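Local coordinates for CysE, serine acetyltransferase (Brucella abortus, PDB 4HZD), which transfers an acetyl group from acetyl-coenzyme A to L-serine, giving O-acetylserine for cysteine biosynthesis, at residues 165-170 against 185-190. Residues are numbered along the deposited sequence; the frame is centred on the assembly and turned at random.
Sequences FLDHAT and SILHGV. With COA (coenzyme A), chain C.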
ATOM      1  N   PHE A 165      26.401   0.247  19.946  1.00 24.00           N
ATOM      2  CA  PHE A 165      25.917   1.516  19.447  1.00 24.42           C
ATOM      3  C   PHE A 165      26.345   1.737  17.986  1.00 26.22           C
ATOM      4  O   PHE A 165      27.551   1.836  17.681  1.00 25.24           O
ATOM      5  CB  PHE A 165      26.396   2.615  20.386  1.00 26.74           C
ATOM      6  CG  PHE A 165      26.011   4.008  19.964  1.00 26.66           C
ATOM      7  CD1 PHE A 165      24.751   4.279  19.435  1.00 28.36           C
ATOM      8  CD2 PHE A 165      26.890   5.057  20.168  1.00 27.47           C
ATOM      9  CE1 PHE A 165      24.402   5.575  19.071  1.00 27.24           C
ATOM     10  CE2 PHE A 165      26.561   6.364  19.799  1.00 26.75           C
ATOM     11  CZ  PHE A 165      25.319   6.621  19.255  1.00 28.26           C
ATOM     12  N   LEU A 166      25.347   1.775  17.091  1.00 25.73           N
ATOM     13  CA  LEU A 166      25.540   1.958  15.651  1.00 27.26           C
ATOM     14  C   LEU A 166      25.067   3.359  15.297  1.00 25.69           C
ATOM     15  O   LEU A 166      23.863   3.599  15.032  1.00 23.46           O
ATOM     16  CB  LEU A 166      24.713   0.917  14.888  1.00 28.75           C
ATOM     17  CG  LEU A 166      25.405   0.017  13.888  1.00 36.20           C
ATOM     18  CD1 LEU A 166      26.600  -0.713  14.519  1.00 33.37           C
ATOM     19  CD2 LEU A 166      24.404  -0.992  13.278  1.00 32.94           C
ATOM     20  N   ASP A 167      25.992   4.301  15.351  1.00 22.99           N
ATOM     21  CA  ASP A 167      25.612   5.701  15.379  1.00 24.81           C
ATOM     22  C   ASP A 167      25.507   6.168  13.942  1.00 23.16           C
ATOM     23  O   ASP A 167      26.473   6.050  13.197  1.00 22.84           O
ATOM     24  CB  ASP A 167      26.685   6.506  16.162  1.00 28.04           C
ATOM     25  CG  ASP A 167      26.332   8.016  16.319  1.00 29.37           C
ATOM     26  OD1 ASP A 167      25.166   8.420  16.112  1.00 27.57           O
ATOM     27  OD2 ASP A 167      27.244   8.798  16.660  1.00 33.26           O
ATOM     28  N   HIS A 168      24.332   6.667  13.536  1.00 23.48           N
ATOM     29  CA  HIS A 168      24.093   7.168  12.131  1.00 22.60           C
ATOM     30  C   HIS A 168      23.933   6.036  11.149  1.00 21.31           C
ATOM     31  O   HIS A 168      22.975   6.039  10.393  1.00 22.75           O
ATOM     32  CB  HIS A 168      25.161   8.181  11.655  1.00 21.43           C
ATOM     33  CG  HIS A 168      25.294   9.389  12.547  1.00 22.69           C
ATOM     34  ND1 HIS A 168      24.256  10.207  12.825  1.00 23.32           N
ATOM     35  CD2 HIS A 168      26.400   9.903  13.254  1.00 22.78           C
ATOM     36  CE1 HIS A 168      24.655  11.193  13.676  1.00 22.11           C
ATOM     37  NE2 HIS A 168      25.963  11.007  13.940  1.00 23.48           N
ATOM     38  N   ALA A 169      24.843   5.049  11.221  1.00 22.57           N
ATOM     39  CA  ALA A 169      24.799   3.732  10.534  1.00 19.56           C
ATOM     40  C   ALA A 169      24.940   3.671   9.029  1.00 20.12           C
ATOM     41  O   ALA A 169      25.405   2.657   8.513  1.00 20.97           O
ATOM     42  CB  ALA A 169      23.568   2.904  10.987  1.00 22.17           C
ATOM     43  N   THR A 170      24.537   4.705   8.300  1.00 19.65           N
ATOM     44  CA  THR A 170      24.538   4.592   6.838  1.00 20.49           C
ATOM     45  C   THR A 170      25.880   4.072   6.267  1.00 22.43           C
ATOM     46  O   THR A 170      26.922   4.683   6.471  1.00 22.61           O
ATOM     47  CB  THR A 170      24.317   5.972   6.192  1.00 21.01           C
ATOM     48  OG1 THR A 170      23.214   6.645   6.818  1.00 19.39           O
ATOM     49  CG2 THR A 170      24.163   5.850   4.624  1.00 22.01           C
ATOM     50  N   SER A 185      31.101   0.899  19.954  1.00 25.29           N
ATOM     51  CA  SER A 185      30.411   1.948  19.199  1.00 24.50           C
ATOM     52  C   SER A 185      30.966   2.008  17.793  1.00 25.22           C
ATOM     53  O   SER A 185      32.199   2.063  17.590  1.00 25.74           O
ATOM     54  CB  SER A 185      30.537   3.317  19.869  1.00 24.86           C
ATOM     55  OG  SER A 185      29.948   3.270  21.157  1.00 24.13           O
ATOM     56  N   ILE A 186      30.066   1.973  16.802  1.00 25.91           N
ATOM     57  CA  ILE A 186      30.458   1.993  15.390  1.00 23.54           C
ATOM     58  C   ILE A 186      29.714   3.120  14.648  1.00 26.09           C
ATOM     59  O   ILE A 186      28.489   3.254  14.751  1.00 24.60           O
ATOM     60  CB  ILE A 186      30.203   0.630  14.687  1.00 24.33           C
ATOM     61  CG1 ILE A 186      30.818  -0.555  15.465  1.00 22.61           C
ATOM     62  CG2 ILE A 186      30.702   0.644  13.232  1.00 22.87           C
ATOM     63  CD1 ILE A 186      30.593  -1.903  14.811  1.00 21.64           C
ATOM     64  N   LEU A 187      30.444   3.926  13.892  1.00 25.97           N
ATOM     65  CA  LEU A 187      29.796   5.000  13.144  1.00 26.16           C
ATOM     66  C   LEU A 187      29.405   4.605  11.709  1.00 24.21           C
ATOM     67  O   LEU A 187      29.611   3.478  11.321  1.00 22.35           O
ATOM     68  CB  LEU A 187      30.616   6.306  13.261  1.00 29.19           C
ATOM     69  CG  LEU A 187      29.961   6.964  14.508  1.00 30.12           C
ATOM     70  CD1 LEU A 187      30.730   6.759  15.801  1.00 26.30           C
ATOM     71  CD2 LEU A 187      29.553   8.407  14.265  1.00 29.07           C
ATOM     72  N   HIS A 188      28.790   5.517  10.958  1.00 23.43           N
ATOM     73  CA  HIS A 188      28.465   5.296   9.523  1.00 24.37           C
ATOM     74  C   HIS A 188      29.725   5.229   8.676  1.00 23.44           C
ATOM     75  O   HIS A 188      30.794   5.741   9.073  1.00 22.02           O
ATOM     76  CB  HIS A 188      27.630   6.449   8.991  1.00 24.38           C
ATOM     77  CG  HIS A 188      28.281   7.795   9.206  1.00 24.07           C
ATOM     78  ND1 HIS A 188      28.427   8.333  10.436  1.00 23.87           N
ATOM     79  CD2 HIS A 188      28.850   8.700   8.304  1.00 23.98           C
ATOM     80  CE1 HIS A 188      29.038   9.531  10.336  1.00 23.44           C
ATOM     81  NE2 HIS A 188      29.312   9.752   9.027  1.00 23.63           N
ATOM     82  N   GLY A 189      29.582   4.599   7.515  1.00 22.60           N
ATOM     83  CA  GLY A 189      30.651   4.438   6.512  1.00 24.43           C
ATOM     84  C   GLY A 189      31.715   3.425   6.935  1.00 23.41           C
ATOM     85  O   GLY A 189      32.804   3.416   6.394  1.00 26.86           O
ATOM     86  N   VAL A 190      31.389   2.581   7.899  1.00 23.66           N
ATOM     87  CA  VAL A 190      32.371   1.622   8.440  1.00 22.57           C
ATOM     88  C   VAL A 190      32.288   0.269   7.737  1.00 22.52           C
ATOM     89  O   VAL A 190      31.182  -0.255   7.511  1.00 21.58           O
ATOM     90  CB  VAL A 190      32.275   1.479   9.963  1.00 20.84           C
ATOM     91  CG1 VAL A 190      33.075   0.257  10.438  1.00 20.30           C
ATOM     92  CG2 VAL A 190      32.818   2.753  10.623  1.00 21.98           C
TER
HETATM   93  N1A COA C 301      42.890  11.108  10.550  1.00 47.53           N
HETATM   94  C2A COA C 301      44.215  11.364  10.490  1.00 48.45           C
HETATM   95  N3A COA C 301      44.932  11.803  11.546  1.00 47.60           N
HETATM   96  C4A COA C 301      44.330  12.035  12.747  1.00 51.88           C
HETATM   97  C5A COA C 301      42.884  11.796  12.891  1.00 49.16           C
HETATM   98  C6A COA C 301      42.168  11.298  11.683  1.00 48.64           C
HETATM   99  N6A COA C 301      40.835  11.039  11.702  1.00 45.10           N
HETATM  100  N7A COA C 301      42.578  12.105  14.172  1.00 51.94           N
HETATM  101  C8A COA C 301      43.721  12.503  14.795  1.00 52.48           C
HETATM  102  N9A COA C 301      44.759  12.462  13.938  1.00 54.49           N
HETATM  103  C1B COA C 301      46.179  12.821  14.199  1.00 60.31           C
HETATM  104  C2B COA C 301      46.367  14.319  14.384  1.00 63.88           C
HETATM  105  O2B COA C 301      46.484  14.986  13.126  1.00 62.07           O
HETATM  106  C3B COA C 301      47.646  14.379  15.195  1.00 70.20           C
HETATM  107  O3B COA C 301      48.795  14.384  14.324  1.00 75.11           O
HETATM  108  P3B COA C 301      50.072  15.362  14.556  1.00 82.26           P
HETATM  109  O7A COA C 301      50.399  15.129  16.020  1.00 74.33           O
HETATM  110  O8A COA C 301      49.567  16.752  14.227  1.00 80.25           O
HETATM  111  O9A COA C 301      51.121  14.876  13.573  1.00 76.63           O
HETATM  112  C4B COA C 301      47.604  13.098  16.036  1.00 70.48           C
HETATM  113  O4B COA C 301      46.699  12.199  15.379  1.00 67.25           O
HETATM  114  C5B COA C 301      47.108  13.345  17.460  1.00 76.55           C
HETATM  115  O5B COA C 301      45.767  13.843  17.417  1.00 84.50           O
HETATM  116  P1A COA C 301      44.799  13.858  18.709  1.00 96.13           P
HETATM  117  O1A COA C 301      43.537  14.591  18.304  1.00 89.51           O
HETATM  118  O2A COA C 301      45.603  14.338  19.902  1.00 93.16           O
HETATM  119  O3A COA C 301      44.476  12.279  18.915  1.00 94.25           O
HETATM  120  P2A COA C 301      43.129  11.689  19.599  1.00 92.39           P
HETATM  121  O4A COA C 301      42.687  12.659  20.666  1.00 91.16           O
HETATM  122  O5A COA C 301      43.364  10.239  19.971  1.00 86.79           O
HETATM  123  O6A COA C 301      42.054  11.731  18.383  1.00 92.76           O
HETATM  124  CBP COA C 301      40.113  10.524  17.420  1.00 72.69           C
HETATM  125  CCP COA C 301      40.667  11.394  18.553  1.00 81.83           C
HETATM  126  CDP COA C 301      41.235  10.130  16.471  1.00 66.11           C
HETATM  127  CEP COA C 301      39.533   9.262  18.068  1.00 69.88           C
HETATM  128  CAP COA C 301      39.018  11.334  16.672  1.00 70.57           C
HETATM  129  OAP COA C 301      39.518  12.599  16.179  1.00 71.04           O
HETATM  130  C9P COA C 301      38.346  10.608  15.521  1.00 66.23           C
HETATM  131  O9P COA C 301      38.639  10.855  14.352  1.00 58.90           O
HETATM  132  N8P COA C 301      37.426   9.706  15.873  1.00 65.48           N
HETATM  133  C7P COA C 301      36.205   9.466  15.135  1.00 58.11           C
HETATM  134  C6P COA C 301      35.058  10.375  15.568  1.00 54.10           C
HETATM  135  C5P COA C 301      33.968  10.345  14.518  1.00 50.91           C
HETATM  136  O5P COA C 301      34.020   9.541  13.597  1.00 43.18           O
HETATM  137  N4P COA C 301      32.983  11.246  14.687  1.00 55.03           N
HETATM  138  C3P COA C 301      31.925  11.552  13.737  1.00 50.94           C
HETATM  139  C2P COA C 301      30.765  12.276  14.418  1.00 54.96           C
HETATM  140  S1P COA C 301      29.310  12.200  13.349  1.00 54.32           S
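With CG anti to the backbone N (chi1 -177°), D167 sends its carboxylate alongside L187, bringing OD2 within 3.3 Å of L187 CD2, while H168, whose CG is anti to its own carbonyl carbon (chi1 -57°), lies beside L187 and H188. The two segments are equivalent positions on successive coils of the left-handed beta-helix and run nearly parallel. Strands 165-166 and 185-186 pair in parallel: I186 N donates to F165 O at 2.7 Å, and D167 N returns a bond to I186 O at 2.8 Å. Past the strands the coils turn together, and G189 N reaches T170 O at 2.9 Å. L166 CD1 packs on I186 CB, and L172 touches both side chains. F165 meets S185 differently, the hydroxyl OG lying at the ring edge, near its plane; that OG is hydrogen-bonded to R101.

The turn forms part of the coenzyme A site. D167 OD1 sits 3.4 Å above the centre of the H168 ring, whose ND1 bonds to D153 of the second subunit; together they probably restrict rotation of the imidazole. The H168 and H188 ring planes stand at 83°, and H188 NE2 bonds to T191 of the second subunit; with H168 also bonded to that subunit, the coenzyme sulfur probably lies close to a subunit interface. H188 ND1 is buried without a polar partner, 3.5 Å from H168 CB. L187 CD2 approaches the H168 ring edge at CD2, and the coenzyme sulfur S1P lies 3.6 Å from H168 NE2.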